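Local structure of glucanase (Clostridium thermocellum, 5GXX) at residues Tyr338-Gly352 / Leu384-Tyr398. The protein probably hydrolyses internal beta-1,4-glucosidic bonds of cellulose, as a family 9 endoglucanase of the cellulosome. The protein carries 1 engineered substitution. Residues are numbered along the deposited sequence; the frame is centred on the assembly and turned at random.
Sequences YALGSNPDNRSYVVG and LYGALVGGPGRDDSY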
loop_
_atom_site.group_PDB
_atom_site.type_symbol
_atom_site.label_atom_id
_atom_site.label_comp_id
_atom_site.label_asym_id
_atom_site.label_seq_id
_atom_site.Cartn_x
_atom_site.Cartn_y
_atom_site.Cartn_z
ATOM N N TYR A 338 -24.224 44.982 12.035
ATOM C CA TYR A 338 -24.603 43.720 11.404
ATOM C C TYR A 338 -23.554 42.651 11.683
ATOM O O TYR A 338 -23.871 41.547 12.109
ATOM C CB TYR A 338 -24.815 43.883 9.892
ATOM C CG TYR A 338 -25.352 42.642 9.211
ATOM C CD1 TYR A 338 -24.567 41.504 9.083
ATOM C CD2 TYR A 338 -26.660 42.581 8.743
ATOM C CE1 TYR A 338 -25.044 40.350 8.474
ATOM C CE2 TYR A 338 -27.145 41.436 8.127
ATOM C CZ TYR A 338 -26.319 40.336 7.963
ATOM O OH TYR A 338 -26.763 39.153 7.406
ATOM N N ALA A 339 -22.284 42.996 11.487
ATOM C CA ALA A 339 -21.190 42.049 11.748
ATOM C C ALA A 339 -21.117 41.558 13.196
ATOM O O ALA A 339 -20.679 40.433 13.463
ATOM C CB ALA A 339 -19.870 42.694 11.341
ATOM N N LEU A 340 -21.547 42.406 14.133
ATOM C CA LEU A 340 -21.448 42.095 15.570
ATOM C C LEU A 340 -22.685 41.411 16.130
ATOM O O LEU A 340 -22.634 40.875 17.245
ATOM C CB LEU A 340 -21.145 43.371 16.367
ATOM C CG LEU A 340 -19.853 44.131 16.039
ATOM C CD1 LEU A 340 -19.617 45.330 16.946
ATOM C CD2 LEU A 340 -18.602 43.238 16.089
ATOM N N GLY A 341 -23.782 41.424 15.375
ATOM C CA GLY A 341 -24.970 40.673 15.764
ATOM C C GLY A 341 -26.318 41.275 15.418
ATOM O O GLY A 341 -27.339 40.675 15.749
ATOM N N SER A 342 -26.333 42.433 14.763
ATOM C CA SER A 342 -27.593 43.058 14.337
ATOM C C SER A 342 -28.037 42.522 12.984
ATOM O O SER A 342 -27.929 43.204 11.956
ATOM C CB SER A 342 -27.477 44.578 14.299
ATOM O OG SER A 342 -27.199 45.057 15.607
ATOM N N ASN A 343 -28.541 41.294 13.012
ATOM C CA ASN A 343 -28.845 40.573 11.785
ATOM C C ASN A 343 -29.948 39.564 12.087
ATOM O O ASN A 343 -30.383 39.476 13.238
ATOM C CB ASN A 343 -27.543 39.949 11.247
ATOM C CG ASN A 343 -26.887 39.013 12.237
ATOM O OD1 ASN A 343 -27.517 38.064 12.715
ATOM N ND2 ASN A 343 -25.618 39.255 12.540
ATOM N N PRO A 344 -30.453 38.849 11.069
ATOM C CA PRO A 344 -31.659 38.056 11.336
ATOM C C PRO A 344 -31.424 36.913 12.303
ATOM O O PRO A 344 -32.407 36.425 12.858
ATOM C CB PRO A 344 -31.994 37.489 9.958
ATOM C CG PRO A 344 -31.608 38.628 9.058
ATOM C CD PRO A 344 -30.267 39.056 9.624
ATOM N N ASP A 345 -30.176 36.498 12.494
ATOM C CA ASP A 345 -29.842 35.432 13.439
ATOM C C ASP A 345 -29.383 35.932 14.806
ATOM O O ASP A 345 -29.100 35.131 15.720
ATOM C CB ASP A 345 -28.829 34.461 12.826
ATOM C CG ASP A 345 -29.448 33.562 11.775
ATOM O OD1 ASP A 345 -30.609 33.123 11.978
ATOM O OD2 ASP A 345 -28.774 33.275 10.761
ATOM N N ASN A 346 -29.335 37.255 14.944
ATOM C CA ASN A 346 -28.868 37.904 16.161
ATOM C C ASN A 346 -27.490 37.416 16.605
ATOM O O ASN A 346 -27.207 37.291 17.798
ATOM C CB ASN A 346 -29.876 37.709 17.293
ATOM C CG ASN A 346 -30.226 39.013 17.953
ATOM O OD1 ASN A 346 -29.470 39.524 18.780
ATOM N ND2 ASN A 346 -31.353 39.594 17.547
ATOM N N ARG A 347 -26.614 37.162 15.641
ATOM C CA ARG A 347 -25.371 36.462 15.951
ATOM C C ARG A 347 -24.145 37.197 15.461
ATOM O O ARG A 347 -24.165 37.810 14.400
ATOM C CB ARG A 347 -25.367 35.020 15.440
ATOM C CG ARG A 347 -25.427 34.810 13.945
ATOM C CD ARG A 347 -24.034 34.677 13.302
ATOM N NE ARG A 347 -23.266 33.592 13.921
ATOM C CZ ARG A 347 -23.499 32.292 13.731
ATOM N NH1 ARG A 347 -24.447 31.865 12.900
ATOM N NH2 ARG A 347 -22.757 31.405 14.378
ATOM N N SER A 348 -23.093 37.152 16.261
ATOM C CA SER A 348 -21.816 37.700 15.855
ATOM C C SER A 348 -21.196 36.882 14.732
ATOM O O SER A 348 -21.310 35.656 14.711
ATOM C CB SER A 348 -20.891 37.699 17.069
ATOM O OG SER A 348 -19.578 38.028 16.656
ATOM N N TYR A 349 -20.574 37.609 13.800
ATOM C CA TYR A 349 -19.709 37.059 12.746
ATOM C C TYR A 349 -18.225 37.238 13.045
ATOM O O TYR A 349 -17.383 37.072 12.157
ATOM C CB TYR A 349 -20.088 37.699 11.402
ATOM C CG TYR A 349 -21.385 37.115 10.863
ATOM C CD1 TYR A 349 -21.396 35.844 10.306
ATOM C CD2 TYR A 349 -22.593 37.815 10.916
ATOM C CE1 TYR A 349 -22.567 35.275 9.817
ATOM C CE2 TYR A 349 -23.795 37.244 10.424
ATOM C CZ TYR A 349 -23.761 35.966 9.869
ATOM O OH TYR A 349 -24.897 35.358 9.367
ATOM N N VAL A 350 -17.921 37.512 14.313
ATOM C CA VAL A 350 -16.551 37.711 14.781
ATOM C C VAL A 350 -16.246 36.563 15.745
ATOM O O VAL A 350 -16.892 36.424 16.795
ATOM C CB VAL A 350 -16.356 39.080 15.476
ATOM C CG1 VAL A 350 -14.939 39.215 16.049
ATOM C CG2 VAL A 350 -16.709 40.242 14.536
ATOM N N VAL A 351 -15.285 35.722 15.368
ATOM C CA VAL A 351 -14.904 34.576 16.205
ATOM C C VAL A 351 -14.565 35.024 17.625
ATOM O O VAL A 351 -13.840 36.013 17.823
ATOM C CB VAL A 351 -13.693 33.838 15.581
ATOM C CG1 VAL A 351 -13.244 32.639 16.437
ATOM C CG2 VAL A 351 -14.016 33.382 14.185
ATOM N N GLY A 352 -15.119 34.319 18.609
ATOM C CA GLY A 352 -14.757 34.575 20.001
ATOM C C GLY A 352 -15.349 35.845 20.583
ATOM O O GLY A 352 -14.860 36.335 21.600
ATOM N N LEU A 384 -9.878 31.561 17.646
ATOM C CA LEU A 384 -9.303 32.598 16.779
ATOM C C LEU A 384 -9.970 33.954 17.070
ATOM O O LEU A 384 -10.668 34.560 16.235
ATOM C CB LEU A 384 -9.461 32.199 15.299
ATOM C CG LEU A 384 -8.740 33.074 14.270
ATOM C CD1 LEU A 384 -7.218 32.894 14.278
ATOM C CD2 LEU A 384 -9.276 32.712 12.880
ATOM N N TYR A 385 -9.714 34.464 18.268
ATOM C CA TYR A 385 -10.409 35.671 18.698
ATOM C C TYR A 385 -10.264 36.796 17.701
ATOM O O TYR A 385 -9.157 37.127 17.217
ATOM C CB TYR A 385 -9.910 36.211 20.045
ATOM C CG TYR A 385 -10.324 35.412 21.255
ATOM C CD1 TYR A 385 -11.621 35.504 21.770
ATOM C CD2 TYR A 385 -9.403 34.595 21.905
ATOM C CE1 TYR A 385 -11.991 34.782 22.897
ATOM C CE2 TYR A 385 -9.771 33.875 23.038
ATOM C CZ TYR A 385 -11.061 33.967 23.526
ATOM O OH TYR A 385 -11.397 33.241 24.647
ATOM N N GLY A 386 -11.412 37.427 17.461
ATOM C CA GLY A 386 -11.407 38.647 16.673
ATOM C C GLY A 386 -11.537 38.517 15.169
ATOM O O GLY A 386 -11.682 39.524 14.481
ATOM N N ALA A 387 -11.437 37.299 14.645
ATOM C CA ALA A 387 -11.500 37.113 13.200
ATOM C C ALA A 387 -12.891 37.393 12.654
ATOM O O ALA A 387 -13.846 36.723 13.048
ATOM C CB ALA A 387 -11.070 35.689 12.833
ATOM N N LEU A 388 -12.971 38.364 11.741
ATOM C CA LEU A 388 -14.209 38.618 10.984
ATOM C C LEU A 388 -14.312 37.578 9.875
ATOM O O LEU A 388 -13.443 37.542 9.003
ATOM C CB LEU A 388 -14.224 40.029 10.399
ATOM C CG LEU A 388 -15.477 40.435 9.608
ATOM C CD1 LEU A 388 -16.702 40.559 10.525
ATOM C CD2 LEU A 388 -15.204 41.772 8.965
ATOM N N VAL A 389 -15.348 36.743 9.901
ATOM C CA VAL A 389 -15.509 35.760 8.817
ATOM C C VAL A 389 -16.030 36.383 7.506
ATOM O O VAL A 389 -16.499 37.516 7.475
ATOM C CB VAL A 389 -16.312 34.503 9.258
ATOM C CG1 VAL A 389 -15.681 33.834 10.472
ATOM C CG2 VAL A 389 -17.766 34.847 9.559
ATOM N N GLY A 390 -15.975 35.604 6.433
ATOM C CA GLY A 390 -16.534 36.041 5.159
ATOM C C GLY A 390 -17.971 36.528 5.299
ATOM O O GLY A 390 -18.315 37.623 4.853
ATOM N N GLY A 391 -18.814 35.708 5.918
ATOM C CA GLY A 391 -20.139 36.172 6.265
ATOM C C GLY A 391 -21.221 35.450 5.494
ATOM O O GLY A 391 -20.944 34.500 4.767
ATOM N N PRO A 392 -22.442 35.964 5.575
ATOM C CA PRO A 392 -23.582 35.257 5.008
ATOM C C PRO A 392 -23.708 35.482 3.507
ATOM O O PRO A 392 -23.016 36.326 2.937
ATOM C CB PRO A 392 -24.763 35.887 5.757
ATOM C CG PRO A 392 -24.286 37.316 5.959
ATOM C CD PRO A 392 -22.814 37.216 6.258
ATOM N N GLY A 393 -24.559 34.678 2.881
ATOM C CA GLY A 393 -24.927 34.876 1.489
ATOM C C GLY A 393 -25.857 36.059 1.325
ATOM O O GLY A 393 -26.237 36.770 2.281
ATOM N N ARG A 394 -26.292 36.229 0.083
ATOM C CA ARG A 394 -27.084 37.379 -0.326
ATOM C C ARG A 394 -28.460 37.434 0.325
ATOM O O ARG A 394 -29.084 38.494 0.335
ATOM C CB ARG A 394 -27.231 37.359 -1.858
ATOM C CG ARG A 394 -25.976 37.832 -2.580
ATOM C CD ARG A 394 -26.057 37.622 -4.100
ATOM N NE ARG A 394 -27.101 38.405 -4.768
ATOM C CZ ARG A 394 -26.920 39.563 -5.403
ATOM N NH1 ARG A 394 -25.719 40.139 -5.456
ATOM N NH2 ARG A 394 -27.968 40.158 -5.972
ATOM N N ASP A 395 -28.930 36.272 0.767
ATOM C CA ASP A 395 -30.212 36.142 1.456
ATOM C C ASP A 395 -30.046 36.045 2.980
ATOM O O ASP A 395 -30.966 35.599 3.684
ATOM C CB ASP A 395 -30.938 34.892 0.945
ATOM C CG ASP A 395 -30.146 33.617 1.156
ATOM O OD1 ASP A 395 -28.998 33.664 1.645
ATOM O OD2 ASP A 395 -30.661 32.527 0.795
ATOM N N ASP A 396 -28.883 36.458 3.484
ATOM C CA ASP A 396 -28.532 36.387 4.918
ATOM C C ASP A 396 -28.268 34.963 5.417
ATOM O O ASP A 396 -28.089 34.776 6.620
ATOM C CB ASP A 396 -29.585 37.064 5.827
ATOM C CG ASP A 396 -29.747 38.557 5.545
ATOM O OD1 ASP A 396 -28.847 39.351 5.871
ATOM O OD2 ASP A 396 -30.769 38.977 4.972
ATOM N N SER A 397 -28.214 33.974 4.528
ATOM C CA SER A 397 -28.033 32.602 4.990
ATOM C C SER A 397 -26.580 32.321 5.352
ATOM O O SER A 397 -25.632 32.845 4.770
ATOM C CB SER A 397 -28.563 31.584 3.974
ATOM O OG SER A 397 -27.727 31.547 2.838
ATOM N N TYR A 398 -26.408 31.421 6.308
ATOM C CA TYR A 398 -25.093 31.093 6.831
ATOM C C TYR A 398 -25.177 29.842 7.696
ATOM O O TYR A 398 -26.153 29.649 8.436
ATOM C CB TYR A 398 -24.545 32.297 7.627
ATOM C CG TYR A 398 -23.283 32.013 8.408
ATOM C CD1 TYR A 398 -22.038 32.141 7.816
ATOM C CD2 TYR A 398 -23.350 31.537 9.716
ATOM C CE1 TYR A 398 -20.864 31.859 8.532
ATOM C CE2 TYR A 398 -22.207 31.228 10.425
ATOM C CZ TYR A 398 -20.968 31.392 9.831
ATOM O OH TYR A 398 -19.829 31.102 10.552
HETATM O O HOH W 1 -29.040 35.330 9.035
HETATM O O HOH W 2 -27.264 30.352 11.424
#
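The Tyr338 hydroxyl donates a hydrogen bond to Asp396, OH to OD1 2.6 Å, on the anti lone pair of the carboxylate. Thr289 and Gly291 also bind this carboxylate. Pro392 CG lies close to the same hydroxyl. Asn343 CB covers one face of the Tyr338 ring. Pro344 CG packs crosswise on the Asp396 carboxylate. A water joins Asp345 OD2 to Asp396 O. The Arg347 guanidinium meets the edge of Tyr398, with NH1 3.4 Å from CD2. The Arg347 chain turns at chi2 (93°), helping to lay CD over one face of the Tyr349 ring. Pro392 CD covers the opposite face in a CH-pi contact. The edge of Tyr349 points at the face of Tyr398 in a T-shaped pair, planes at 86°, with CE1 over the ring centre. Val389 N binds Tyr349 O at 3.1 Å, and Val351 N binds Ala387 O at 2.9 Å. These make Val350 and Leu388 a non-hydrogen-bonded antiparallel pair, a single beta bridge. Val350 CG2 touches Leu388 CD1, beside Phe418 of helix 412-429. Val351 CB sits against Leu384 O, and a further bond runs from Gly386 N to Val351 O. The bridge joins two long loops of the family 9 catalytic domain, an (alpha/alpha)6 barrel.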